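Local coordinates for protein glycoside Hydrolase Family 43_12 (Metagenome, PDB 7JVH) that probably hydrolyses glycosidic bonds in plant cell-wall polysaccharides or their oligosaccharides, as a family 43 glycoside hydrolase of subfamily 12, at residues R437-L449 with P514-Y526. Numbering follows the deposited sequence.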
ATOM      1  N   ARG A 437      -1.266  -8.630   2.628  1.00 43.59           N
ATOM      2  CA  ARG A 437      -1.412  -7.481   3.498  1.00 42.54           C
ATOM      3  C   ARG A 437      -2.378  -7.787   4.627  1.00 45.06           C
ATOM      4  O   ARG A 437      -3.376  -8.485   4.429  1.00 46.91           O
ATOM      5  CB  ARG A 437      -1.932  -6.285   2.696  1.00 44.26           C
ATOM      6  CG  ARG A 437      -0.946  -5.736   1.678  1.00 48.18           C
ATOM      7  CD  ARG A 437      -1.681  -4.845   0.710  1.00 53.13           C
ATOM      8  NE  ARG A 437      -0.868  -4.175  -0.301  1.00 51.58           N
ATOM      9  CZ  ARG A 437      -0.368  -4.767  -1.385  1.00 56.96           C
ATOM     10  NH1 ARG A 437      -0.521  -6.069  -1.613  1.00 52.76           N
ATOM     11  NH2 ARG A 437       0.313  -4.059  -2.265  1.00 59.55           N
ATOM     12  N   GLN A 438      -2.064  -7.283   5.825  1.00 48.39           N
ATOM     13  CA  GLN A 438      -2.991  -7.302   6.949  1.00 46.34           C
ATOM     14  C   GLN A 438      -4.056  -6.249   6.644  1.00 52.03           C
ATOM     15  O   GLN A 438      -3.790  -5.034   6.704  1.00 45.23           O
ATOM     16  CB  GLN A 438      -2.290  -7.013   8.268  1.00 34.93           C
ATOM     17  CG  GLN A 438      -3.223  -6.962   9.458  1.00 38.78           C
ATOM     18  CD  GLN A 438      -2.519  -7.097  10.810  1.00 40.15           C
ATOM     19  OE1 GLN A 438      -1.324  -7.346  10.876  1.00 40.49           O
ATOM     20  NE2 GLN A 438      -3.278  -6.951  11.891  1.00 35.12           N
ATOM     21  N   GLN A 439      -5.267  -6.723   6.312  1.00 44.50           N
ATOM     22  CA  GLN A 439      -6.363  -5.855   5.895  1.00 38.81           C
ATOM     23  C   GLN A 439      -7.297  -5.471   7.029  1.00 41.57           C
ATOM     24  O   GLN A 439      -8.190  -4.652   6.839  1.00 56.06           O
ATOM     25  CB  GLN A 439      -7.141  -6.499   4.749  1.00 46.16           C
ATOM     26  CG  GLN A 439      -6.346  -6.516   3.453  1.00 39.83           C
ATOM     27  CD  GLN A 439      -7.145  -7.060   2.295  1.00 45.71           C
ATOM     28  OE1 GLN A 439      -7.419  -8.246   2.228  1.00 57.68           O
ATOM     29  NE2 GLN A 439      -7.498  -6.200   1.362  1.00 52.55           N
ATOM     30  N   HIS A 440      -7.064  -6.040   8.214  1.00 45.30           N
ATOM     31  CA  HIS A 440      -7.929  -5.871   9.376  1.00 45.57           C
ATOM     32  C   HIS A 440      -7.102  -5.797  10.646  1.00 58.34           C
ATOM     33  O   HIS A 440      -5.985  -6.363  10.713  1.00 59.92           O
ATOM     34  CB  HIS A 440      -8.873  -7.082   9.514  1.00 45.61           C
ATOM     35  CG  HIS A 440      -9.713  -7.324   8.307  1.00 41.58           C
ATOM     36  ND1 HIS A 440      -9.230  -7.972   7.194  1.00 47.90           N
ATOM     37  CD2 HIS A 440     -11.000  -7.005   8.034  1.00 41.26           C
ATOM     38  CE1 HIS A 440     -10.189  -8.037   6.285  1.00 41.70           C
ATOM     39  NE2 HIS A 440     -11.273  -7.465   6.773  1.00 38.68           N
ATOM     40  N   ILE A 441      -7.680  -5.150  11.666  1.00 53.64           N
ATOM     41  CA  ILE A 441      -7.072  -5.101  12.996  1.00 57.91           C
ATOM     42  C   ILE A 441      -7.209  -6.477  13.647  1.00 58.31           C
ATOM     43  O   ILE A 441      -6.270  -6.979  14.265  1.00 55.41           O
ATOM     44  CB  ILE A 441      -7.739  -4.038  13.889  1.00 55.62           C
ATOM     45  CG1 ILE A 441      -7.726  -2.670  13.206  1.00 46.99           C
ATOM     46  CG2 ILE A 441      -6.993  -3.934  15.211  1.00 59.76           C
ATOM     47  CD1 ILE A 441      -8.524  -1.625  13.948  1.00 42.16           C
ATOM     48  N   LYS A 442      -8.397  -7.068  13.501  1.00 55.72           N
ATOM     49  CA  LYS A 442      -8.687  -8.410  14.004  1.00 50.97           C
ATOM     50  C   LYS A 442      -8.756  -9.395  12.849  1.00 56.72           C
ATOM     51  O   LYS A 442      -9.596  -9.262  11.978  1.00 66.66           O
ATOM     52  CB  LYS A 442     -10.011  -8.431  14.745  1.00 43.09           C
ATOM     53  CG  LYS A 442      -9.954  -7.858  16.144  1.00 42.23           C
ATOM     54  CD  LYS A 442     -11.340  -7.883  16.776  1.00 38.82           C
ATOM     55  CE  LYS A 442     -11.274  -7.375  18.206  1.00 54.73           C
ATOM     56  NZ  LYS A 442     -12.642  -7.378  18.825  1.00 68.38           N
ATOM     57  N   TYR A 443      -7.850 -10.373  12.842  1.00 48.61           N
ATOM     58  CA  TYR A 443      -7.841 -11.392  11.809  1.00 45.70           C
ATOM     59  C   TYR A 443      -7.347 -12.737  12.349  1.00 54.04           C
ATOM     60  O   TYR A 443      -6.809 -12.839  13.451  1.00 52.04           O
ATOM     61  CB  TYR A 443      -7.060 -10.944  10.545  1.00 39.38           C
ATOM     62  CG  TYR A 443      -5.567 -11.160  10.571  1.00 49.44           C
ATOM     63  CD1 TYR A 443      -5.006 -12.347  10.097  1.00 57.10           C
ATOM     64  CD2 TYR A 443      -4.702 -10.173  11.044  1.00 51.89           C
ATOM     65  CE1 TYR A 443      -3.644 -12.555  10.111  1.00 43.32           C
ATOM     66  CE2 TYR A 443      -3.333 -10.360  11.038  1.00 55.31           C
ATOM     67  CZ  TYR A 443      -2.812 -11.553  10.580  1.00 56.52           C
ATOM     68  OH  TYR A 443      -1.439 -11.746  10.608  1.00 55.35           O
ATOM     69  N   THR A 444      -7.595 -13.765  11.543  1.00 55.31           N
ATOM     70  CA  THR A 444      -7.247 -15.134  11.815  1.00 53.90           C
ATOM     71  C   THR A 444      -6.823 -15.677  10.473  1.00 53.37           C
ATOM     72  O   THR A 444      -7.498 -15.464   9.473  1.00 56.10           O
ATOM     73  CB  THR A 444      -8.445 -15.950  12.372  1.00 58.68           C
ATOM     74  OG1 THR A 444      -8.889 -15.366  13.599  1.00 64.15           O
ATOM     75  CG2 THR A 444      -8.067 -17.402  12.630  1.00 36.50           C
ATOM     76  N   ALA A 445      -5.675 -16.362  10.454  1.00 57.60           N
ATOM     77  CA  ALA A 445      -5.120 -16.914   9.238  1.00 45.22           C
ATOM     78  C   ALA A 445      -4.507 -18.251   9.554  1.00 58.97           C
ATOM     79  O   ALA A 445      -4.093 -18.500  10.694  1.00 50.08           O
ATOM     80  CB  ALA A 445      -4.072 -15.956   8.681  1.00 53.44           C
ATOM     81  N   GLN A 446      -4.455 -19.115   8.541  1.00 49.61           N
ATOM     82  CA  GLN A 446      -3.731 -20.364   8.640  1.00 51.67           C
ATOM     83  C   GLN A 446      -3.165 -20.811   7.302  1.00 49.57           C
ATOM     84  O   GLN A 446      -3.669 -20.434   6.248  1.00 50.42           O
ATOM     85  CB  GLN A 446      -4.649 -21.445   9.188  1.00 59.32           C
ATOM     86  CG  GLN A 446      -5.968 -21.545   8.455  1.00 64.37           C
ATOM     87  CD  GLN A 446      -6.594 -22.902   8.607  1.00 67.44           C
ATOM     88  OE1 GLN A 446      -7.531 -23.075   9.373  1.00 72.73           O
ATOM     89  NE2 GLN A 446      -6.076 -23.872   7.869  1.00 68.20           N
ATOM     90  N   THR A 447      -2.106 -21.619   7.358  1.00 50.76           N
ATOM     91  CA  THR A 447      -1.498 -22.204   6.175  1.00 49.53           C
ATOM     92  C   THR A 447      -1.236 -23.680   6.436  1.00 54.49           C
ATOM     93  O   THR A 447      -1.009 -24.094   7.571  1.00 56.48           O
ATOM     94  CB  THR A 447      -0.189 -21.461   5.774  1.00 50.52           C
ATOM     95  OG1 THR A 447       0.203 -21.868   4.460  1.00 60.82           O
ATOM     96  CG2 THR A 447       0.957 -21.732   6.760  1.00 38.37           C
ATOM     97  N   THR A 448      -1.282 -24.469   5.364  1.00 49.14           N
ATOM     98  CA  THR A 448      -1.094 -25.912   5.406  1.00 49.34           C
ATOM     99  C   THR A 448       0.052 -26.243   4.474  1.00 59.40           C
ATOM    100  O   THR A 448       0.068 -25.798   3.325  1.00 63.41           O
ATOM    101  CB  THR A 448      -2.374 -26.659   4.975  1.00 48.30           C
ATOM    102  OG1 THR A 448      -3.436 -26.272   5.837  1.00 56.13           O
ATOM    103  CG2 THR A 448      -2.203 -28.152   5.065  1.00 47.53           C
ATOM    104  N   LEU A 449       1.008 -27.024   4.978  1.00 62.36           N
ATOM    105  CA  LEU A 449       2.250 -27.269   4.260  1.00 70.85           C
ATOM    106  C   LEU A 449       2.701 -28.708   4.407  1.00 66.69           C
ATOM    107  O   LEU A 449       2.477 -29.343   5.433  1.00 72.95           O
ATOM    108  CB  LEU A 449       3.371 -26.284   4.677  1.00 63.62           C
ATOM    109  CG  LEU A 449       4.081 -26.470   6.024  1.00 58.81           C
ATOM    110  CD1 LEU A 449       5.548 -26.109   5.973  1.00 57.93           C
ATOM    111  CD2 LEU A 449       3.380 -25.653   7.093  1.00 53.72           C
ATOM    112  N   PRO A 514       0.975 -33.703   6.232  1.00 74.13           N
ATOM    113  CA  PRO A 514       0.952 -32.238   6.180  1.00 69.40           C
ATOM    114  C   PRO A 514       0.668 -31.667   7.569  1.00 60.52           C
ATOM    115  O   PRO A 514       0.090 -32.367   8.424  1.00 55.49           O
ATOM    116  CB  PRO A 514      -0.223 -31.950   5.216  1.00 66.68           C
ATOM    117  CG  PRO A 514      -0.383 -33.189   4.415  1.00 61.05           C
ATOM    118  CD  PRO A 514      -0.020 -34.316   5.334  1.00 66.81           C
ATOM    119  N   ILE A 515       1.061 -30.413   7.784  1.00 45.87           N
ATOM    120  CA  ILE A 515       0.810 -29.713   9.039  1.00 51.98           C
ATOM    121  C   ILE A 515       0.195 -28.350   8.736  1.00 61.06           C
ATOM    122  O   ILE A 515       0.507 -27.741   7.707  1.00 67.58           O
ATOM    123  CB  ILE A 515       2.106 -29.571   9.873  1.00 53.06           C
ATOM    124  CG1 ILE A 515       1.811 -28.974  11.256  1.00 47.20           C
ATOM    125  CG2 ILE A 515       3.151 -28.726   9.145  1.00 47.31           C
ATOM    126  CD1 ILE A 515       3.022 -28.967  12.167  1.00 42.08           C
ATOM    127  N   THR A 516      -0.689 -27.887   9.624  1.00 51.99           N
ATOM    128  CA  THR A 516      -1.296 -26.573   9.485  1.00 46.07           C
ATOM    129  C   THR A 516      -0.752 -25.667  10.586  1.00 51.30           C
ATOM    130  O   THR A 516      -0.693 -26.080  11.753  1.00 53.83           O
ATOM    131  CB  THR A 516      -2.855 -26.638   9.509  1.00 52.46           C
ATOM    132  OG1 THR A 516      -3.326 -27.128   8.255  1.00 41.08           O
ATOM    133  CG2 THR A 516      -3.467 -25.272   9.738  1.00 38.34           C
ATOM    134  N   LEU A 517      -0.337 -24.452  10.202  1.00 43.57           N
ATOM    135  CA  LEU A 517       0.062 -23.432  11.151  1.00 42.35           C
ATOM    136  C   LEU A 517      -0.952 -22.303  11.096  1.00 49.17           C
ATOM    137  O   LEU A 517      -1.494 -22.001  10.031  1.00 50.25           O
ATOM    138  CB  LEU A 517       1.471 -22.913  10.831  1.00 44.67           C
ATOM    139  CG  LEU A 517       2.582 -23.967  10.725  1.00 56.64           C
ATOM    140  CD1 LEU A 517       3.912 -23.260  10.445  1.00 57.65           C
ATOM    141  CD2 LEU A 517       2.655 -24.854  11.969  1.00 47.12           C
ATOM    142  N   GLY A 518      -1.206 -21.682  12.249  1.00 48.43           N
ATOM    143  CA  GLY A 518      -2.219 -20.657  12.372  1.00 40.50           C
ATOM    144  C   GLY A 518      -1.781 -19.526  13.279  1.00 55.05           C
ATOM    145  O   GLY A 518      -0.964 -19.746  14.194  1.00 54.89           O
ATOM    146  N   VAL A 519      -2.300 -18.318  13.005  1.00 38.06           N
ATOM    147  CA  VAL A 519      -2.128 -17.175  13.866  1.00 36.38           C
ATOM    148  C   VAL A 519      -3.435 -16.414  13.893  1.00 44.58           C
ATOM    149  O   VAL A 519      -4.150 -16.344  12.882  1.00 48.11           O
ATOM    150  CB  VAL A 519      -0.945 -16.241  13.390  1.00 45.57           C
ATOM    151  CG1 VAL A 519      -1.239 -15.588  12.048  1.00 37.17           C
ATOM    152  CG2 VAL A 519      -0.633 -15.164  14.424  1.00 39.50           C
ATOM    153  N   THR A 520      -3.761 -15.855  15.061  1.00 43.12           N
ATOM    154  CA  THR A 520      -4.941 -15.030  15.243  1.00 35.10           C
ATOM    155  C   THR A 520      -4.564 -13.820  16.085  1.00 48.54           C
ATOM    156  O   THR A 520      -3.787 -13.934  17.029  1.00 53.43           O
ATOM    157  CB  THR A 520      -6.107 -15.803  15.918  1.00 56.47           C
ATOM    158  OG1 THR A 520      -7.256 -14.952  16.055  1.00 37.32           O
ATOM    159  CG2 THR A 520      -5.700 -16.328  17.313  1.00 36.64           C
ATOM    160  N   THR A 521      -5.133 -12.662  15.734  1.00 48.08           N
ATOM    161  CA  THR A 521      -4.922 -11.429  16.471  1.00 54.11           C
ATOM    162  C   THR A 521      -6.272 -10.796  16.807  1.00 45.32           C
ATOM    163  O   THR A 521      -7.125 -10.650  15.942  1.00 47.74           O
ATOM    164  CB  THR A 521      -4.008 -10.409  15.705  1.00 52.78           C
ATOM    165  OG1 THR A 521      -3.981  -9.171  16.415  1.00 51.64           O
ATOM    166  CG2 THR A 521      -4.508 -10.137  14.281  1.00 49.02           C
ATOM    167  N   ASP A 522      -6.422 -10.419  18.082  1.00 42.54           N
ATOM    168  CA  ASP A 522      -7.579  -9.727  18.597  1.00 47.71           C
ATOM    169  C   ASP A 522      -7.404  -8.208  18.583  1.00 52.65           C
ATOM    170  O   ASP A 522      -8.151  -7.497  19.234  1.00 55.99           O
ATOM    171  CB  ASP A 522      -7.858 -10.196  20.032  1.00 36.53           C
ATOM    172  CG  ASP A 522      -6.769  -9.807  21.000  1.00 43.71           C
ATOM    173  OD1 ASP A 522      -5.715  -9.299  20.565  1.00 46.79           O
ATOM    174  OD2 ASP A 522      -6.988 -10.017  22.211  1.00 48.22           O
ATOM    175  N   GLY A 523      -6.391  -7.721  17.851  1.00 59.76           N
ATOM    176  CA  GLY A 523      -6.061  -6.306  17.777  1.00 46.81           C
ATOM    177  C   GLY A 523      -5.044  -5.859  18.807  1.00 50.46           C
ATOM    178  O   GLY A 523      -4.394  -4.836  18.598  1.00 55.63           O
ATOM    179  N   LEU A 524      -4.913  -6.612  19.909  1.00 38.63           N
ATOM    180  CA  LEU A 524      -3.977  -6.324  20.989  1.00 56.87           C
ATOM    181  C   LEU A 524      -2.760  -7.244  21.007  1.00 59.97           C
ATOM    182  O   LEU A 524      -1.658  -6.802  21.320  1.00 71.14           O
ATOM    183  CB  LEU A 524      -4.659  -6.385  22.360  1.00 52.83           C
ATOM    184  CG  LEU A 524      -5.630  -5.230  22.715  1.00 67.27           C
ATOM    185  CD1 LEU A 524      -6.366  -5.510  24.022  1.00 66.95           C
ATOM    186  CD2 LEU A 524      -4.994  -3.843  22.776  1.00 60.90           C
ATOM    187  N   ASN A 525      -2.973  -8.534  20.722  1.00 55.66           N
ATOM    188  CA  ASN A 525      -1.908  -9.557  20.674  1.00 56.87           C
ATOM    189  C   ASN A 525      -2.096 -10.558  19.555  1.00 53.98           C
ATOM    190  O   ASN A 525      -3.184 -10.684  19.023  1.00 68.53           O
ATOM    191  CB  ASN A 525      -1.789 -10.316  22.003  1.00 38.91           C
ATOM    192  CG  ASN A 525      -1.393  -9.413  23.139  1.00 47.49           C
ATOM    193  OD1 ASN A 525      -0.194  -9.075  23.312  1.00 59.86           O
ATOM    194  ND2 ASN A 525      -2.361  -9.028  23.942  1.00 37.16           N
ATOM    195  N   TYR A 526      -1.006 -11.215  19.160  1.00 44.78           N
ATOM    196  CA  TYR A 526      -1.002 -12.273  18.161  1.00 43.32           C
ATOM    197  C   TYR A 526      -0.751 -13.566  18.923  1.00 50.48           C
ATOM    198  O   TYR A 526       0.106 -13.613  19.807  1.00 55.46           O
ATOM    199  CB  TYR A 526       0.130 -12.060  17.151  1.00 42.14           C
ATOM    200  CG  TYR A 526      -0.073 -10.960  16.142  1.00 39.71           C
ATOM    201  CD1 TYR A 526       0.171  -9.631  16.466  1.00 44.49           C
ATOM    202  CD2 TYR A 526      -0.487 -11.253  14.846  1.00 33.34           C
ATOM    203  CE1 TYR A 526      -0.002  -8.620  15.528  1.00 33.17           C
ATOM    204  CE2 TYR A 526      -0.675 -10.250  13.903  1.00 37.23           C
ATOM    205  CZ  TYR A 526      -0.418  -8.928  14.256  1.00 41.72           C
ATOM    206  OH  TYR A 526      -0.580  -7.908  13.347  1.00 43.52           O
TER
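Q438 and Y526 meet at the buried end of this contact, where the phenol OH donates to OE1 of Q438 over 2.6 Å. The acceptor sits at the edge of the Y526 ring and receives the proton in its carbonyl plane, on a lone pair, with the amide turned 85° from the ring. NE2 of Q438 is used as well: it donates to H440 O at 3.0 Å, in the amide plane, so both ends of the flat group are pinned. A leucine here would remove both bonds and is likely to leave the Y526 hydroxyl without this acceptor and the H440 carbonyl without its side-chain donor.

Beside this pair, T521 CG2 presses on Y443 at 3.2 Å from CD2, approaching the ring obliquely. With CG lodged between backbone N and carbonyl carbon (chi1 85°), the Y443 ring leans toward the neighbouring strand, which brings CD2 to that methyl and CE2 to within 3.9 Å of Y526 CE2. A445, V519, L517 and L449 extend this face, which packs on strands 458-464 and 560-566.

The other face is looser and partly exposed. Its closest side-chain pair is T448 with T516, whose OG1 atoms are hydrogen-bonded at 2.6 Å, either being a possible donor. Q446 pairs across from G518, which has no side chain, and leans its amide NE2 toward T516 CG2 at 3.5 Å. K442 lays its extended chain along the D522 carbonyl, CE 3.3 Å from D522 O, and ends in a salt bridge to D40.

Paired backbone bonds, such as the nearly straight one from T521 N to Y443 O (2.8 Å), and strand axes at 162° establish an antiparallel pair within one sheet of the C-terminal domain, consistent with the concanavalin A-like beta-sandwich of family 43 beta-xylosidases.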